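NAD-dependent aldehyde dehydrogenase (Sinorhizobium meliloti, PDB 3U4J) probably oxidises aldehydes with NAD or NADP as the electron acceptor, as other members of the aldehyde dehydrogenase family do, and assembles as a tetramer. Local coordinates at residues Ile108-Val113 with Asp335-Arg340; Arg139-Gln144 with Ile186-Thr191; Gln144-Ile149 with Gly155-Glu160. One frame throughout, in Å; residues are numbered along the deposited sequence.

Contact 1: Ile108-Val113 with Asp335-Arg340; sequences IESLEV and DPLNER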
# COMPACT_ATOMS: atom_id res chain seq x y z
N ILE A 108 31.27 -10.06 23.32
CA ILE A 108 30.73 -11.42 23.26
C ILE A 108 30.81 -11.96 21.81
O ILE A 108 31.37 -13.02 21.57
CB ILE A 108 29.29 -11.50 23.83
CG1 ILE A 108 29.27 -11.09 25.29
CG2 ILE A 108 28.68 -12.95 23.70
CD1 ILE A 108 27.83 -11.11 25.87
N GLU A 109 30.27 -11.18 20.85
CA GLU A 109 30.19 -11.62 19.46
C GLU A 109 31.59 -11.88 18.94
O GLU A 109 31.82 -12.86 18.24
CB GLU A 109 29.58 -10.54 18.53
CG GLU A 109 28.08 -10.45 18.46
CD GLU A 109 27.35 -11.63 17.81
OE1 GLU A 109 26.87 -11.52 16.65
OE2 GLU A 109 27.22 -12.65 18.51
N SER A 110 32.51 -10.98 19.26
CA SER A 110 33.90 -11.09 18.79
C SER A 110 34.55 -12.38 19.30
O SER A 110 35.16 -13.16 18.52
CB SER A 110 34.71 -9.87 19.26
OG SER A 110 36.03 -9.94 18.78
N LEU A 111 34.43 -12.60 20.60
CA LEU A 111 35.03 -13.77 21.23
C LEU A 111 34.44 -15.10 20.72
O LEU A 111 35.17 -16.05 20.49
CB LEU A 111 34.88 -13.67 22.74
CG LEU A 111 35.78 -12.65 23.46
CD1 LEU A 111 35.38 -12.53 24.96
CD2 LEU A 111 37.22 -13.03 23.29
N GLU A 112 33.11 -15.16 20.58
CA GLU A 112 32.45 -16.41 20.23
C GLU A 112 32.51 -16.67 18.73
O GLU A 112 32.64 -17.82 18.32
CB GLU A 112 30.99 -16.44 20.70
CG GLU A 112 30.84 -16.31 22.21
CD GLU A 112 29.41 -16.43 22.70
OE1 GLU A 112 28.48 -16.63 21.89
OE2 GLU A 112 29.23 -16.33 23.94
N VAL A 113 32.39 -15.62 17.93
CA VAL A 113 32.34 -15.80 16.49
C VAL A 113 33.74 -15.71 15.85
O VAL A 113 33.95 -16.28 14.81
CB VAL A 113 31.37 -14.77 15.80
CG1 VAL A 113 31.39 -14.90 14.27
CG2 VAL A 113 29.95 -14.89 16.33
N ASP A 335 43.92 -11.34 14.92
CA ASP A 335 43.37 -11.14 16.25
C ASP A 335 42.03 -10.37 16.25
O ASP A 335 42.03 -9.15 16.05
CB ASP A 335 44.39 -10.39 17.11
CG ASP A 335 43.98 -10.36 18.60
OD1 ASP A 335 42.89 -10.86 18.96
OD2 ASP A 335 44.77 -9.81 19.40
N PRO A 336 40.91 -11.08 16.49
CA PRO A 336 39.62 -10.37 16.51
C PRO A 336 39.51 -9.26 17.55
O PRO A 336 38.69 -8.37 17.40
CB PRO A 336 38.60 -11.49 16.76
CG PRO A 336 39.30 -12.77 16.31
CD PRO A 336 40.75 -12.53 16.66
N LEU A 337 40.36 -9.29 18.58
CA LEU A 337 40.28 -8.29 19.66
C LEU A 337 41.05 -7.03 19.33
O LEU A 337 40.94 -6.04 20.05
CB LEU A 337 40.81 -8.87 20.98
CG LEU A 337 39.97 -10.01 21.57
CD1 LEU A 337 40.54 -10.44 22.92
CD2 LEU A 337 38.51 -9.55 21.71
N ASN A 338 41.83 -7.06 18.24
CA ASN A 338 42.56 -5.86 17.81
C ASN A 338 41.66 -4.94 16.99
O ASN A 338 41.00 -5.38 16.05
CB ASN A 338 43.79 -6.25 17.00
CG ASN A 338 44.79 -5.12 16.92
OD1 ASN A 338 44.47 -4.02 16.44
ND2 ASN A 338 46.03 -5.38 17.36
N GLU A 339 41.65 -3.66 17.33
CA GLU A 339 40.79 -2.66 16.66
C GLU A 339 41.14 -2.45 15.19
O GLU A 339 40.30 -2.02 14.42
CB GLU A 339 40.86 -1.31 17.40
CG GLU A 339 40.22 -1.32 18.81
CD GLU A 339 38.70 -1.41 18.78
OE1 GLU A 339 38.06 -1.08 17.73
OE2 GLU A 339 38.12 -1.80 19.81
N ARG A 340 42.39 -2.77 14.81
CA ARG A 340 42.86 -2.63 13.42
C ARG A 340 42.42 -3.78 12.52
O ARG A 340 42.42 -3.66 11.30
CB ARG A 340 44.40 -2.49 13.38
CG ARG A 340 44.94 -1.26 14.11
CD ARG A 340 46.51 -1.12 14.08
NE ARG A 340 47.27 -2.30 13.63
CZ ARG A 340 48.03 -3.08 14.41
NH1 ARG A 340 48.16 -2.86 15.72
NH2 ARG A 340 48.67 -4.10 13.86

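Contact 2: Arg139-Gln144 with Ile186-Thr191; sequences RALEGQ and IGSGCT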
# COMPACT_ATOMS: atom_id res chain seq x y z
N ARG A 139 3.58 -0.66 15.11
CA ARG A 139 2.31 -0.03 15.50
C ARG A 139 1.43 0.41 14.31
O ARG A 139 0.23 0.67 14.48
CB ARG A 139 2.56 1.11 16.50
CG ARG A 139 3.24 2.34 15.93
CD ARG A 139 3.48 3.32 17.07
NE ARG A 139 2.22 3.87 17.56
CZ ARG A 139 2.16 4.83 18.48
NH1 ARG A 139 3.29 5.30 19.01
NH2 ARG A 139 0.99 5.32 18.86
N ALA A 140 1.99 0.44 13.12
CA ALA A 140 1.24 0.92 11.95
C ALA A 140 0.76 -0.19 11.00
O ALA A 140 0.30 0.10 9.90
CB ALA A 140 2.07 1.93 11.20
N LEU A 141 0.90 -1.45 11.40
CA LEU A 141 0.55 -2.57 10.55
C LEU A 141 -0.94 -2.56 10.28
O LEU A 141 -1.74 -2.36 11.20
CB LEU A 141 0.98 -3.89 11.17
CG LEU A 141 2.49 -4.02 11.40
CD1 LEU A 141 2.79 -5.36 12.07
CD2 LEU A 141 3.23 -3.89 10.09
N GLU A 142 -1.32 -2.79 9.04
CA GLU A 142 -2.72 -2.64 8.68
C GLU A 142 -3.22 -3.81 7.82
O GLU A 142 -2.43 -4.63 7.34
CB GLU A 142 -2.91 -1.29 7.95
CG GLU A 142 -2.10 -1.23 6.67
CD GLU A 142 -2.01 0.17 6.06
OE1 GLU A 142 -1.89 1.17 6.81
OE2 GLU A 142 -2.06 0.26 4.82
N GLY A 143 -4.54 -3.88 7.68
CA GLY A 143 -5.19 -4.68 6.64
C GLY A 143 -6.02 -3.71 5.80
O GLY A 143 -5.74 -2.50 5.79
N GLN A 144 -7.06 -4.22 5.14
CA GLN A 144 -7.82 -3.42 4.21
C GLN A 144 -9.29 -3.47 4.48
O GLN A 144 -9.80 -4.48 5.03
CB GLN A 144 -7.60 -3.90 2.76
CG GLN A 144 -6.15 -3.75 2.22
CD GLN A 144 -5.24 -4.87 2.70
OE1 GLN A 144 -5.60 -6.05 2.61
NE2 GLN A 144 -4.05 -4.51 3.23
N ILE A 186 7.74 -10.80 16.89
CA ILE A 186 7.00 -10.35 18.10
C ILE A 186 6.29 -9.01 17.85
O ILE A 186 5.26 -8.73 18.45
CB ILE A 186 7.90 -10.26 19.36
CG1 ILE A 186 9.02 -9.21 19.18
CG2 ILE A 186 8.48 -11.64 19.65
CD1 ILE A 186 9.67 -8.72 20.48
N GLY A 187 6.83 -8.20 16.94
CA GLY A 187 6.15 -6.97 16.51
C GLY A 187 4.84 -7.25 15.80
O GLY A 187 3.91 -6.48 15.91
N SER A 188 4.76 -8.39 15.11
CA SER A 188 3.51 -8.88 14.55
C SER A 188 2.53 -9.47 15.57
O SER A 188 1.39 -9.78 15.20
CB SER A 188 3.78 -9.95 13.47
OG SER A 188 4.51 -9.39 12.38
N GLY A 189 2.96 -9.61 16.83
CA GLY A 189 2.11 -10.18 17.90
C GLY A 189 2.43 -11.65 18.20
O GLY A 189 1.76 -12.29 19.02
N CYS A 190 3.47 -12.20 17.54
CA CYS A 190 3.86 -13.61 17.73
C CYS A 190 4.65 -13.74 19.00
O CYS A 190 5.15 -12.75 19.53
CB CYS A 190 4.76 -14.12 16.58
SG CYS A 190 3.96 -14.11 14.98
N THR A 191 4.79 -14.97 19.49
CA THR A 191 5.74 -15.29 20.56
C THR A 191 6.74 -16.22 19.91
O THR A 191 6.43 -16.86 18.90
CB THR A 191 5.05 -16.00 21.74
OG1 THR A 191 4.39 -17.19 21.27
CG2 THR A 191 4.02 -15.08 22.34

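Contact 3: Gln144-Ile149 with Gly155-Glu160; sequences QTHNNI and GLVLRE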
# COMPACT_ATOMS: atom_id res chain seq x y z
N GLN A 144 -7.06 -4.22 5.14
CA GLN A 144 -7.82 -3.42 4.21
C GLN A 144 -9.29 -3.47 4.48
O GLN A 144 -9.80 -4.48 5.03
CB GLN A 144 -7.60 -3.90 2.76
CG GLN A 144 -6.15 -3.75 2.22
CD GLN A 144 -5.24 -4.87 2.70
OE1 GLN A 144 -5.60 -6.05 2.61
NE2 GLN A 144 -4.05 -4.51 3.23
N THR A 145 -9.97 -2.40 4.08
CA THR A 145 -11.44 -2.36 3.99
C THR A 145 -11.85 -2.31 2.52
O THR A 145 -11.17 -1.71 1.68
CB THR A 145 -12.08 -1.10 4.67
OG1 THR A 145 -11.46 0.10 4.17
CG2 THR A 145 -11.91 -1.13 6.16
N HIS A 146 -12.97 -2.96 2.23
CA HIS A 146 -13.52 -2.93 0.90
C HIS A 146 -14.95 -2.44 1.08
O HIS A 146 -15.83 -3.19 1.51
CB HIS A 146 -13.43 -4.34 0.31
CG HIS A 146 -12.02 -4.83 0.16
ND1 HIS A 146 -11.26 -4.59 -0.97
CD2 HIS A 146 -11.21 -5.50 1.01
CE1 HIS A 146 -10.06 -5.11 -0.81
NE2 HIS A 146 -10.00 -5.69 0.37
N ASN A 147 -15.15 -1.16 0.81
CA ASN A 147 -16.38 -0.45 1.11
C ASN A 147 -17.24 -0.38 -0.14
O ASN A 147 -18.23 0.35 -0.17
CB ASN A 147 -16.04 0.99 1.57
CG ASN A 147 -17.19 1.67 2.29
OD1 ASN A 147 -17.95 1.02 3.00
ND2 ASN A 147 -17.35 2.98 2.09
N ASN A 148 -16.84 -1.13 -1.17
CA ASN A 148 -17.46 -1.05 -2.48
C ASN A 148 -17.89 -2.42 -3.01
O ASN A 148 -17.85 -2.65 -4.22
CB ASN A 148 -16.47 -0.37 -3.46
CG ASN A 148 -15.13 -1.09 -3.51
OD1 ASN A 148 -14.89 -2.08 -2.79
ND2 ASN A 148 -14.26 -0.62 -4.39
N ILE A 149 -18.25 -3.34 -2.12
CA ILE A 149 -18.74 -4.67 -2.54
C ILE A 149 -20.25 -4.88 -2.26
O ILE A 149 -20.69 -6.00 -1.91
CB ILE A 149 -17.89 -5.83 -1.95
CG1 ILE A 149 -17.93 -5.79 -0.40
CG2 ILE A 149 -16.41 -5.76 -2.54
CD1 ILE A 149 -17.36 -7.01 0.29
N GLY A 155 -16.36 -5.50 3.28
CA GLY A 155 -15.25 -6.45 3.29
C GLY A 155 -14.16 -5.97 4.23
O GLY A 155 -13.81 -4.78 4.24
N LEU A 156 -13.66 -6.87 5.05
CA LEU A 156 -12.55 -6.56 5.94
C LEU A 156 -11.48 -7.59 5.70
O LEU A 156 -11.77 -8.78 5.50
CB LEU A 156 -12.96 -6.62 7.41
CG LEU A 156 -14.16 -5.78 7.86
CD1 LEU A 156 -14.47 -6.08 9.33
CD2 LEU A 156 -13.94 -4.28 7.63
N VAL A 157 -10.24 -7.13 5.67
CA VAL A 157 -9.11 -8.01 5.74
C VAL A 157 -8.39 -7.63 7.02
O VAL A 157 -7.89 -6.51 7.15
CB VAL A 157 -8.21 -7.90 4.51
CG1 VAL A 157 -7.05 -8.88 4.62
CG2 VAL A 157 -9.03 -8.16 3.23
N LEU A 158 -8.36 -8.57 7.97
CA LEU A 158 -7.71 -8.34 9.25
C LEU A 158 -6.32 -9.00 9.31
O LEU A 158 -6.17 -10.16 8.96
CB LEU A 158 -8.60 -8.83 10.42
CG LEU A 158 -9.98 -8.15 10.48
CD1 LEU A 158 -10.88 -8.81 11.57
CD2 LEU A 158 -9.86 -6.63 10.71
N ARG A 159 -5.33 -8.23 9.75
CA ARG A 159 -4.01 -8.75 10.01
C ARG A 159 -3.91 -9.28 11.44
O ARG A 159 -4.28 -8.59 12.39
CB ARG A 159 -2.95 -7.67 9.76
CG ARG A 159 -1.53 -8.12 10.06
CD ARG A 159 -0.55 -6.95 10.03
NE ARG A 159 -0.40 -6.34 8.71
CZ ARG A 159 0.57 -6.65 7.86
NH1 ARG A 159 1.45 -7.62 8.15
NH2 ARG A 159 0.64 -6.05 6.69
N GLU A 160 -3.42 -10.51 11.57
CA GLU A 160 -3.30 -11.19 12.85
C GLU A 160 -1.93 -11.87 12.89
O GLU A 160 -1.30 -12.07 11.84
CB GLU A 160 -4.43 -12.22 13.04
CG GLU A 160 -5.85 -11.62 12.95
CD GLU A 160 -6.96 -12.64 13.26
OE1 GLU A 160 -6.72 -13.87 13.20
OE2 GLU A 160 -8.09 -12.20 13.54

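Contact 1: Ile108-Val113 with Asp335-Arg340
A buried serine hydroxyl, Ser-110 OG, lies 3.4 Å from the carbonyl oxygen Pro-336 O, yet no hydrogen bond crosses between helix 102-113 and the loop 335-340. The hydroxyl is hydrogen-bonded instead to the carbonyl of Lys-115, in the backbone just beyond its own helix. With OG anti to the backbone N (chi1 -178°), it also rests beside the proline ring, 3.6 Å from Pro-336 CB. Serine suits this place because it is small enough for the loop to come close and polar enough to bind the chain as it leaves the helix.

The apolar part of the contact is made by branch ends. Leu-337 CD2 sits 3.9 Å from Ser-110 OG and also meets Leu-111, the two CD2 methyls being 4.0 Å apart. The bond from CA to CB of Leu-111 points away from the loop, but its branched end comes back to it.

Residues Asp-335 to Asn-338 form a type I beta turn in which proline, with its restricted phi, fits the second position. Asp-335 OD1 accepts the N-H of Leu-337 at 3.0 Å, an Asx turn, although the donor stands above the carboxylate plane rather than in it. Asn-338 OD1 likewise takes the N-H of Arg-340, here on a lone pair in the carbonyl plane. Near Leu-337 lies Leu-17, which binds the calcium ion together with Glu-50.

Ser-110 OG and Asp-335 OD1 both find partners close by in sequence, and what joins helix to loop is van der Waals packing; the two Asx turns, with the beta turn's backbone bond, are consistent with a loop that holds its own shape.

Contact 2: Arg139-Gln144 with Ile186-Thr191
Leu-141 reaches with its CD1 methyl over the last turn of helix 174-187, where it overlaps Gly-187 and Ser-188. That helix finishes in a Schellman motif, the common C-terminal cap in which a residue of positive phi turns the chain out of the helix. Gly-189 fills that position at phi 100°, where a side chain would be jammed against the preceding carbonyl oxygen, and its N-H bonds Ile-186 O at 2.9 Å. The chain then passes directly into strand 191-195.

Leucine suits the opposing position because it covers the helix end without needing a polar partner there. No hydrogen bond crosses between the segments. Ser-188 OG instead turns back to the carbonyl of Trp-184, a helical residue, so the hydroxyl is satisfied within its own turn. Along its flank, Leu-141 also packs on Arg-159 of strand 153-168, and it touches Asn-148 of a second subunit. Farther back, Arg-139 forms salt bridges to Asp-129 and Glu-465 of a third subunit, placing this linker between the helical body and the tetramer interface.

With CG of Leu-141 anti to the carbonyl carbon (chi1 -61°) the side chain extends toward the helix end, and its CD1 comes to 4.2 Å from Gly-187 O.

Contact 3: Gln144-Ile149 with Gly155-Glu160
Val-157 N and Gln-144 O make a short, nearly straight hydrogen bond of 2.8 Å, and the donor lies in the carbonyl plane. Two more backbone bonds join His-146 and Gly-155: His-146 N to Gly-155 O at 2.8 Å and Gly-155 N to His-146 O at 3.0 Å. The return bond from Gln-144 N to Val-157 O is longer and bent, with an angle of 135° at the hydrogen. Thr-145 and Leu-156 form the intervening non-hydrogen-bonded pair, where Thr-145 CA also approaches Gly-155 O in a CA-H...O contact.

On the face of Gln-144, His-146 and Val-157, the beta-branched valine meets both Gln-144 and His-146 of the opposite strand. Gln-144 lies alongside it, its chain bent at chi2 (80°), which brings OE1 to 3.7 Å from Val-157 CB; the same OE1 is hydrogen-bonded to Tyr-483 of the fourth subunit. Val-157 CG2 meets the His-146 ring in plane at its edge, 3.9 Å from NE2. Gly-155 has no side chain; a CB would point to this face and be pressed against His-146 CB and Ile-149 CD1. Ile-149 uses that absence to place CD1 3.5 Å from Gly-155 N.

The other face joins Thr-145 CG2 to Leu-156 CD2 at 4.0 Å, while Thr-145 OG1 hydrogen-bonds to the carbonyl of Val-157 in the second subunit. Threonine therefore serves both neighbours, its methyl turned to its own hairpin and its hydroxyl to the other chain. Strand 489-497 lies along the far side of strand 153-168.

Strands 143-146 and 153-168 form an antiparallel beta hairpin whose sheet continues into the second subunit, consistent with the protruding oligomerisation region of aldehyde dehydrogenases.

In the fold
From the N terminus, helix 102-113 opens the longest loop, which contact 1 closes more than 220 residues later at the turn after strand 333-334. Inside that loop, residues 139-144 follow helix 117-138 and lead into strand 143-146. Contact 3 closes first, pairing this strand with strand 153-168; helix 174-187 follows, and its end closes contact 2 around the hairpin. The three are therefore nested, and none cross. Contacts 2 and 3 share Gln-144 and touch where Glu-142 O meets Arg-159 NE at the base of the hairpin, while contact 2 ties that base to the end of helix 174-187. Contact 1 lies across the chain's centre from contact 3, about 51 Å between centres.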